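Local coordinates for foldase protein PrsA (PDB 4WO7), which assists the folding of secreted proteins after their translocation across the membrane and has peptidyl-prolyl cis-trans isomerase activity, at residues 102-113 with 216-227. Residues are numbered along the deposited sequence; the frame is centred on the assembly and turned at random.
Sequences IKVTDADIKEYW and KKELKSEVLEQK
With CG anti to the backbone N (chi1 -174°), Tyr-112 sends its ring across to helix 216-227, where it sits as a knob in the hole made by Leu-219, Glu-222, Val-223 and Gln-226. Leu-219 forks between two rings: CD2 meets the Tyr-112 edge in plane, 3.6 Å from CE2, while CD1 lies at the Trp-113 edge, 3.6 Å from CD1 of the indole. Val-223 CG2 lies 3.7 Å from Tyr-112 CB. The phenol OH of Tyr-112 gives a weak hydrogen bond to Glu-222 OE1, an oxygen also weakly bonded by Trp-167 NE1.

Beside this knob, Ile-109 lays CG2 against Leu-219 CB, and its CD1 rests on the aliphatic chain of Lys-220. The extended part before the helix adds Val-104, whose CG1 packs on Val-223 CG1 at 3.6 Å, and Ile-102, whose CG2 touches Leu-224 CD1.

Salt bridges tie the two ends of segment 216-227 to the first turn of helix 106-113. Lys-227 brings NZ to Asp-108 OD2 at 3.0 Å. That oxygen also accepts from Thr-105 N, and the two donors approach from opposite faces of the carboxylate, which should restrain its rotation. Thr-105 OG1 in turn accepts from Asp-108 N at 3.2 Å, completing a capping box. Near the start of 216-227, Lys-216, bent at its last torsion, sets NZ 2.9 Å from Asp-106 OD2, a salt bridge whose hydrogen bond is weak; Tyr-212 OH also bonds this NZ.

The axes of segments 106-113 and 216-227 approach to 9.2 Å at 99°, a nearly perpendicular crossed pair. They flank the parvulin-type isomerase sheet in sequence, and their packing brings together the chain entering it and the chain leaving it.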
ATOM      1  N   ILE A 102      24.041  -9.932  -7.621  1.00100.69           N
ATOM      2  CA  ILE A 102      23.040 -10.788  -8.268  1.00104.20           C
ATOM      3  C   ILE A 102      23.665 -11.589  -9.396  1.00125.11           C
ATOM      4  O   ILE A 102      24.402 -11.043 -10.220  1.00120.22           O
ATOM      5  CB  ILE A 102      21.853  -9.992  -8.849  1.00 99.96           C
ATOM      6  CG1 ILE A 102      21.044  -9.349  -7.727  1.00100.59           C
ATOM      7  CG2 ILE A 102      20.948 -10.908  -9.714  1.00 86.76           C
ATOM      8  CD1 ILE A 102      19.979  -8.395  -8.216  1.00100.02           C
ATOM      9  N   LYS A 103      23.383 -12.887  -9.417  1.00148.06           N
ATOM     10  CA  LYS A 103      23.819 -13.759 -10.501  1.00154.86           C
ATOM     11  C   LYS A 103      22.627 -14.514 -11.094  1.00137.37           C
ATOM     12  O   LYS A 103      21.908 -15.200 -10.364  1.00135.39           O
ATOM     13  CB  LYS A 103      24.893 -14.715  -9.991  1.00169.68           C
ATOM     14  CG  LYS A 103      26.100 -13.961  -9.468  1.00210.53           C
ATOM     15  CD  LYS A 103      27.156 -14.887  -8.922  1.00190.46           C
ATOM     16  CE  LYS A 103      28.347 -14.103  -8.393  1.00190.37           C
ATOM     17  NZ  LYS A 103      29.430 -14.993  -7.902  1.00196.15           N
ATOM     18  N   VAL A 104      22.407 -14.391 -12.403  1.00125.84           N
ATOM     19  CA  VAL A 104      21.357 -15.174 -13.056  1.00115.60           C
ATOM     20  C   VAL A 104      21.982 -16.447 -13.618  1.00111.28           C
ATOM     21  O   VAL A 104      23.010 -16.410 -14.297  1.00113.02           O
ATOM     22  CB  VAL A 104      20.613 -14.419 -14.206  1.00105.35           C
ATOM     23  CG1 VAL A 104      20.380 -12.970 -13.835  1.00100.14           C
ATOM     24  CG2 VAL A 104      21.366 -14.454 -15.529  1.00110.86           C
ATOM     25  N   THR A 105      21.391 -17.579 -13.259  1.00110.46           N
ATOM     26  CA  THR A 105      21.826 -18.874 -13.752  1.00113.78           C
ATOM     27  C   THR A 105      21.227 -19.123 -15.126  1.00112.18           C
ATOM     28  O   THR A 105      20.358 -18.377 -15.572  1.00109.78           O
ATOM     29  CB  THR A 105      21.400 -19.987 -12.794  1.00117.23           C
ATOM     30  OG1 THR A 105      19.967 -20.044 -12.741  1.00112.89           O
ATOM     31  CG2 THR A 105      21.952 -19.710 -11.405  1.00122.17           C
ATOM     32  N   ASP A 106      21.695 -20.169 -15.799  1.00118.33           N
ATOM     33  CA  ASP A 106      21.127 -20.561 -17.084  1.00119.29           C
ATOM     34  C   ASP A 106      19.752 -21.174 -16.895  1.00116.66           C
ATOM     35  O   ASP A 106      18.944 -21.207 -17.825  1.00121.58           O
ATOM     36  CB  ASP A 106      22.039 -21.533 -17.829  1.00124.97           C
ATOM     37  CG  ASP A 106      23.325 -20.886 -18.252  1.00130.69           C
ATOM     38  OD1 ASP A 106      23.546 -19.750 -17.793  1.00133.67           O
ATOM     39  OD2 ASP A 106      24.045 -21.447 -19.110  1.00132.40           O
ATOM     40  N   ALA A 107      19.487 -21.666 -15.689  1.00109.86           N
ATOM     41  CA  ALA A 107      18.160 -22.152 -15.364  1.00113.18           C
ATOM     42  C   ALA A 107      17.196 -20.983 -15.429  1.00111.16           C
ATOM     43  O   ALA A 107      16.099 -21.107 -15.960  1.00113.20           O
ATOM     44  CB  ALA A 107      18.130 -22.793 -13.984  1.00115.08           C
ATOM     45  N   ASP A 108      17.624 -19.836 -14.912  1.00122.38           N
ATOM     46  CA  ASP A 108      16.809 -18.630 -14.966  1.00121.67           C
ATOM     47  C   ASP A 108      16.580 -18.175 -16.413  1.00106.21           C
ATOM     48  O   ASP A 108      15.518 -17.641 -16.735  1.00102.20           O
ATOM     49  CB  ASP A 108      17.454 -17.505 -14.154  1.00118.87           C
ATOM     50  CG  ASP A 108      17.571 -17.842 -12.675  1.00128.98           C
ATOM     51  OD1 ASP A 108      16.779 -18.679 -12.192  1.00138.15           O
ATOM     52  OD2 ASP A 108      18.458 -17.278 -11.999  1.00125.31           O
ATOM     53  N   ILE A 109      17.572 -18.375 -17.282  1.00104.52           N
ATOM     54  CA  ILE A 109      17.459 -17.910 -18.664  1.00107.01           C
ATOM     55  C   ILE A 109      16.570 -18.827 -19.488  1.00113.41           C
ATOM     56  O   ILE A 109      15.717 -18.358 -20.244  1.00114.32           O
ATOM     57  CB  ILE A 109      18.825 -17.843 -19.386  1.00106.19           C
ATOM     58  CG1 ILE A 109      19.838 -17.017 -18.600  1.00103.49           C
ATOM     59  CG2 ILE A 109      18.654 -17.266 -20.794  1.00102.19           C
ATOM     60  CD1 ILE A 109      21.262 -17.210 -19.085  1.00101.40           C
ATOM     61  N   LYS A 110      16.768 -20.132 -19.340  1.00118.34           N
ATOM     62  CA  LYS A 110      15.971 -21.096 -20.085  1.00117.45           C
ATOM     63  C   LYS A 110      14.551 -21.035 -19.550  1.00120.90           C
ATOM     64  O   LYS A 110      13.588 -21.228 -20.287  1.00118.25           O
ATOM     65  CB  LYS A 110      16.541 -22.512 -19.971  1.00123.82           C
ATOM     66  CG  LYS A 110      16.079 -23.442 -21.095  1.00137.35           C
ATOM     67  CD  LYS A 110      16.818 -24.773 -21.083  1.00152.86           C
ATOM     68  CE  LYS A 110      16.030 -25.854 -20.360  1.00161.36           C
ATOM     69  NZ  LYS A 110      14.948 -26.439 -21.207  1.00167.96           N
ATOM     70  N   GLU A 111      14.444 -20.743 -18.258  1.00110.13           N
ATOM     71  CA  GLU A 111      13.159 -20.552 -17.597  1.00112.13           C
ATOM     72  C   GLU A 111      12.429 -19.328 -18.119  1.00106.19           C
ATOM     73  O   GLU A 111      11.203 -19.287 -18.116  1.00109.81           O
ATOM     74  CB  GLU A 111      13.354 -20.389 -16.095  1.00116.40           C
ATOM     75  CG  GLU A 111      12.085 -20.073 -15.338  1.00126.74           C
ATOM     76  CD  GLU A 111      12.318 -19.966 -13.846  1.00136.57           C
ATOM     77  OE1 GLU A 111      11.342 -19.704 -13.112  1.00138.81           O
ATOM     78  OE2 GLU A 111      13.475 -20.141 -13.408  1.00139.38           O
ATOM     79  N   TYR A 112      13.184 -18.297 -18.480  1.00113.01           N
ATOM     80  CA  TYR A 112      12.594 -17.094 -19.053  1.00 90.02           C
ATOM     81  C   TYR A 112      12.220 -17.341 -20.515  1.00 89.99           C
ATOM     82  O   TYR A 112      11.187 -16.863 -20.993  1.00 80.89           O
ATOM     83  CB  TYR A 112      13.544 -15.905 -18.935  1.00 87.08           C
ATOM     84  CG  TYR A 112      12.927 -14.597 -19.387  1.00 89.93           C
ATOM     85  CD1 TYR A 112      12.109 -13.862 -18.537  1.00 86.63           C
ATOM     86  CD2 TYR A 112      13.144 -14.107 -20.666  1.00 93.09           C
ATOM     87  CE1 TYR A 112      11.535 -12.671 -18.947  1.00 90.25           C
ATOM     88  CE2 TYR A 112      12.570 -12.916 -21.085  1.00 93.34           C
ATOM     89  CZ  TYR A 112      11.769 -12.203 -20.221  1.00 94.41           C
ATOM     90  OH  TYR A 112      11.202 -11.020 -20.642  1.00 99.47           O
ATOM     91  N   TRP A 113      13.077 -18.073 -21.224  1.00 90.02           N
ATOM     92  CA  TRP A 113      12.836 -18.408 -22.618  1.00 96.89           C
ATOM     93  C   TRP A 113      11.516 -19.161 -22.736  1.00108.09           C
ATOM     94  O   TRP A 113      10.644 -18.775 -23.511  1.00110.01           O
ATOM     95  CB  TRP A 113      14.002 -19.259 -23.144  1.00113.68           C
ATOM     96  CG  TRP A 113      13.950 -19.632 -24.590  1.00104.41           C
ATOM     97  CD1 TRP A 113      14.365 -18.875 -25.647  1.00103.26           C
ATOM     98  CD2 TRP A 113      13.476 -20.867 -25.142  1.00111.07           C
ATOM     99  NE1 TRP A 113      14.170 -19.559 -26.825  1.00106.86           N
ATOM    100  CE2 TRP A 113      13.619 -20.782 -26.541  1.00108.87           C
ATOM    101  CE3 TRP A 113      12.924 -22.028 -24.590  1.00116.25           C
ATOM    102  CZ2 TRP A 113      13.241 -21.812 -27.393  1.00 99.27           C
ATOM    103  CZ3 TRP A 113      12.547 -23.050 -25.441  1.00101.68           C
ATOM    104  CH2 TRP A 113      12.707 -22.936 -26.825  1.00141.76           C
ATOM    105  N   LYS A 216      20.043 -16.380 -26.238  1.00111.09           N
ATOM    106  CA  LYS A 216      20.485 -16.539 -24.862  1.00112.27           C
ATOM    107  C   LYS A 216      20.951 -15.247 -24.199  1.00110.83           C
ATOM    108  O   LYS A 216      20.461 -14.885 -23.130  1.00107.99           O
ATOM    109  CB  LYS A 216      21.615 -17.562 -24.821  1.00115.67           C
ATOM    110  CG  LYS A 216      22.021 -18.013 -23.436  1.00114.03           C
ATOM    111  CD  LYS A 216      23.205 -18.949 -23.531  1.00120.00           C
ATOM    112  CE  LYS A 216      23.741 -19.318 -22.165  1.00123.51           C
ATOM    113  NZ  LYS A 216      22.825 -20.251 -21.457  1.00131.86           N
ATOM    114  N   LYS A 217      21.898 -14.557 -24.828  1.00113.03           N
ATOM    115  CA  LYS A 217      22.533 -13.410 -24.184  1.00104.30           C
ATOM    116  C   LYS A 217      21.590 -12.228 -23.966  1.00102.30           C
ATOM    117  O   LYS A 217      21.701 -11.542 -22.949  1.00 99.97           O
ATOM    118  CB  LYS A 217      23.743 -12.943 -24.994  1.00109.25           C
ATOM    119  CG  LYS A 217      24.794 -14.017 -25.235  1.00116.08           C
ATOM    120  CD  LYS A 217      26.143 -13.411 -25.600  1.00118.30           C
ATOM    121  CE  LYS A 217      27.220 -14.483 -25.650  1.00115.57           C
ATOM    122  NZ  LYS A 217      28.577 -13.938 -25.935  1.00114.31           N
ATOM    123  N   GLU A 218      20.668 -11.983 -24.895  1.00111.03           N
ATOM    124  CA  GLU A 218      19.711 -10.895 -24.709  1.00127.68           C
ATOM    125  C   GLU A 218      18.733 -11.219 -23.592  1.00100.34           C
ATOM    126  O   GLU A 218      18.315 -10.325 -22.860  1.00 93.81           O
ATOM    127  CB  GLU A 218      18.944 -10.579 -26.004  1.00167.53           C
ATOM    128  CG  GLU A 218      19.742  -9.819 -27.054  1.00187.84           C
ATOM    129  CD  GLU A 218      20.238  -8.487 -26.517  1.00232.78           C
ATOM    130  OE1 GLU A 218      19.471  -7.816 -25.791  1.00187.58           O
ATOM    131  OE2 GLU A 218      21.393  -8.114 -26.809  1.00191.38           O
ATOM    132  N   LEU A 219      18.372 -12.488 -23.449  1.00 96.88           N
ATOM    133  CA  LEU A 219      17.431 -12.862 -22.402  1.00 86.82           C
ATOM    134  C   LEU A 219      18.091 -12.772 -21.032  1.00 77.97           C
ATOM    135  O   LEU A 219      17.432 -12.443 -20.047  1.00 79.49           O
ATOM    136  CB  LEU A 219      16.878 -14.267 -22.637  1.00 95.00           C
ATOM    137  CG  LEU A 219      15.984 -14.386 -23.873  1.00101.95           C
ATOM    138  CD1 LEU A 219      15.436 -15.800 -24.012  1.00108.87           C
ATOM    139  CD2 LEU A 219      14.858 -13.346 -23.884  1.00102.34           C
ATOM    140  N   LYS A 220      19.386 -13.067 -20.966  1.00 78.23           N
ATOM    141  CA  LYS A 220      20.116 -12.941 -19.713  1.00 79.70           C
ATOM    142  C   LYS A 220      20.046 -11.486 -19.249  1.00 77.73           C
ATOM    143  O   LYS A 220      19.846 -11.202 -18.067  1.00 73.83           O
ATOM    144  CB  LYS A 220      21.566 -13.394 -19.864  1.00 82.83           C
ATOM    145  CG  LYS A 220      22.246 -13.632 -18.528  1.00 84.39           C
ATOM    146  CD  LYS A 220      23.671 -14.134 -18.675  1.00 87.28           C
ATOM    147  CE  LYS A 220      24.231 -14.621 -17.344  1.00 85.65           C
ATOM    148  NZ  LYS A 220      25.597 -15.191 -17.506  1.00 90.01           N
ATOM    149  N   SER A 221      20.207 -10.566 -20.196  1.00 75.61           N
ATOM    150  CA  SER A 221      20.194  -9.144 -19.889  1.00 72.50           C
ATOM    151  C   SER A 221      18.801  -8.743 -19.427  1.00 68.59           C
ATOM    152  O   SER A 221      18.653  -7.906 -18.536  1.00 72.87           O
ATOM    153  CB  SER A 221      20.623  -8.320 -21.105  1.00 66.79           C
ATOM    154  OG  SER A 221      22.008  -8.477 -21.364  1.00 74.60           O
ATOM    155  N   GLU A 222      17.781  -9.348 -20.029  1.00 77.06           N
ATOM    156  CA  GLU A 222      16.402  -9.095 -19.627  1.00 82.11           C
ATOM    157  C   GLU A 222      16.088  -9.651 -18.242  1.00 86.70           C
ATOM    158  O   GLU A 222      15.405  -8.995 -17.454  1.00 85.09           O
ATOM    159  CB  GLU A 222      15.421  -9.689 -20.634  1.00 91.76           C
ATOM    160  CG  GLU A 222      15.300  -8.922 -21.935  1.00104.49           C
ATOM    161  CD  GLU A 222      14.145  -9.427 -22.782  1.00117.24           C
ATOM    162  OE1 GLU A 222      13.012  -9.487 -22.260  1.00118.59           O
ATOM    163  OE2 GLU A 222      14.367  -9.766 -23.965  1.00124.24           O
ATOM    164  N   VAL A 223      16.580 -10.854 -17.942  1.00 92.97           N
ATOM    165  CA  VAL A 223      16.343 -11.454 -16.630  1.00 94.52           C
ATOM    166  C   VAL A 223      16.920 -10.563 -15.553  1.00 92.94           C
ATOM    167  O   VAL A 223      16.274 -10.313 -14.539  1.00 94.00           O
ATOM    168  CB  VAL A 223      16.971 -12.870 -16.492  1.00 85.73           C
ATOM    169  CG1 VAL A 223      16.992 -13.322 -15.016  1.00 89.53           C
ATOM    170  CG2 VAL A 223      16.244 -13.894 -17.359  1.00 83.00           C
ATOM    171  N   LEU A 224      18.139 -10.086 -15.781  1.00 89.33           N
ATOM    172  CA  LEU A 224      18.817  -9.237 -14.819  1.00 85.28           C
ATOM    173  C   LEU A 224      18.065  -7.930 -14.600  1.00 86.57           C
ATOM    174  O   LEU A 224      17.933  -7.470 -13.468  1.00 84.71           O
ATOM    175  CB  LEU A 224      20.240  -8.947 -15.286  1.00 84.88           C
ATOM    176  CG  LEU A 224      21.056  -7.999 -14.403  1.00 73.16           C
ATOM    177  CD1 LEU A 224      21.219  -8.537 -12.981  1.00 80.88           C
ATOM    178  CD2 LEU A 224      22.401  -7.746 -15.057  1.00 73.38           C
ATOM    179  N   GLU A 225      17.554  -7.343 -15.677  1.00 93.44           N
ATOM    180  CA  GLU A 225      16.823  -6.089 -15.557  1.00 97.36           C
ATOM    181  C   GLU A 225      15.547  -6.319 -14.772  1.00103.56           C
ATOM    182  O   GLU A 225      15.066  -5.432 -14.072  1.00100.34           O
ATOM    183  CB  GLU A 225      16.481  -5.505 -16.924  1.00102.70           C
ATOM    184  CG  GLU A 225      16.100  -4.032 -16.841  1.00114.25           C
ATOM    185  CD  GLU A 225      16.005  -3.360 -18.191  1.00124.94           C
ATOM    186  OE1 GLU A 225      16.531  -3.919 -19.174  1.00127.40           O
ATOM    187  OE2 GLU A 225      15.404  -2.267 -18.268  1.00129.20           O
ATOM    188  N   GLN A 226      15.011  -7.527 -14.888  1.00 97.52           N
ATOM    189  CA  GLN A 226      13.791  -7.890 -14.185  1.00 99.80           C
ATOM    190  C   GLN A 226      14.058  -8.072 -12.690  1.00 97.23           C
ATOM    191  O   GLN A 226      13.240  -7.687 -11.852  1.00 97.46           O
ATOM    192  CB  GLN A 226      13.179  -9.156 -14.793  1.00105.78           C
ATOM    193  CG  GLN A 226      11.812  -9.491 -14.228  1.00113.32           C
ATOM    194  CD  GLN A 226      11.273 -10.818 -14.722  1.00120.07           C
ATOM    195  OE1 GLN A 226      12.031 -11.736 -15.035  1.00121.71           O
ATOM    196  NE2 GLN A 226       9.951 -10.931 -14.771  1.00123.13           N
ATOM    197  N   LYS A 227      15.204  -8.654 -12.356  1.00 91.26           N
ATOM    198  CA  LYS A 227      15.559  -8.864 -10.960  1.00 87.05           C
ATOM    199  C   LYS A 227      15.964  -7.549 -10.313  1.00 82.37           C
ATOM    200  O   LYS A 227      15.938  -7.418  -9.093  1.00 85.21           O
ATOM    201  CB  LYS A 227      16.694  -9.880 -10.830  1.00 88.95           C
ATOM    202  CG  LYS A 227      16.261 -11.315 -11.074  1.00 98.12           C
ATOM    203  CD  LYS A 227      17.359 -12.307 -10.714  1.00113.95           C
ATOM    204  CE  LYS A 227      16.904 -13.747 -10.927  1.00125.65           C
ATOM    205  NZ  LYS A 227      17.950 -14.735 -10.534  1.00133.86           N
TER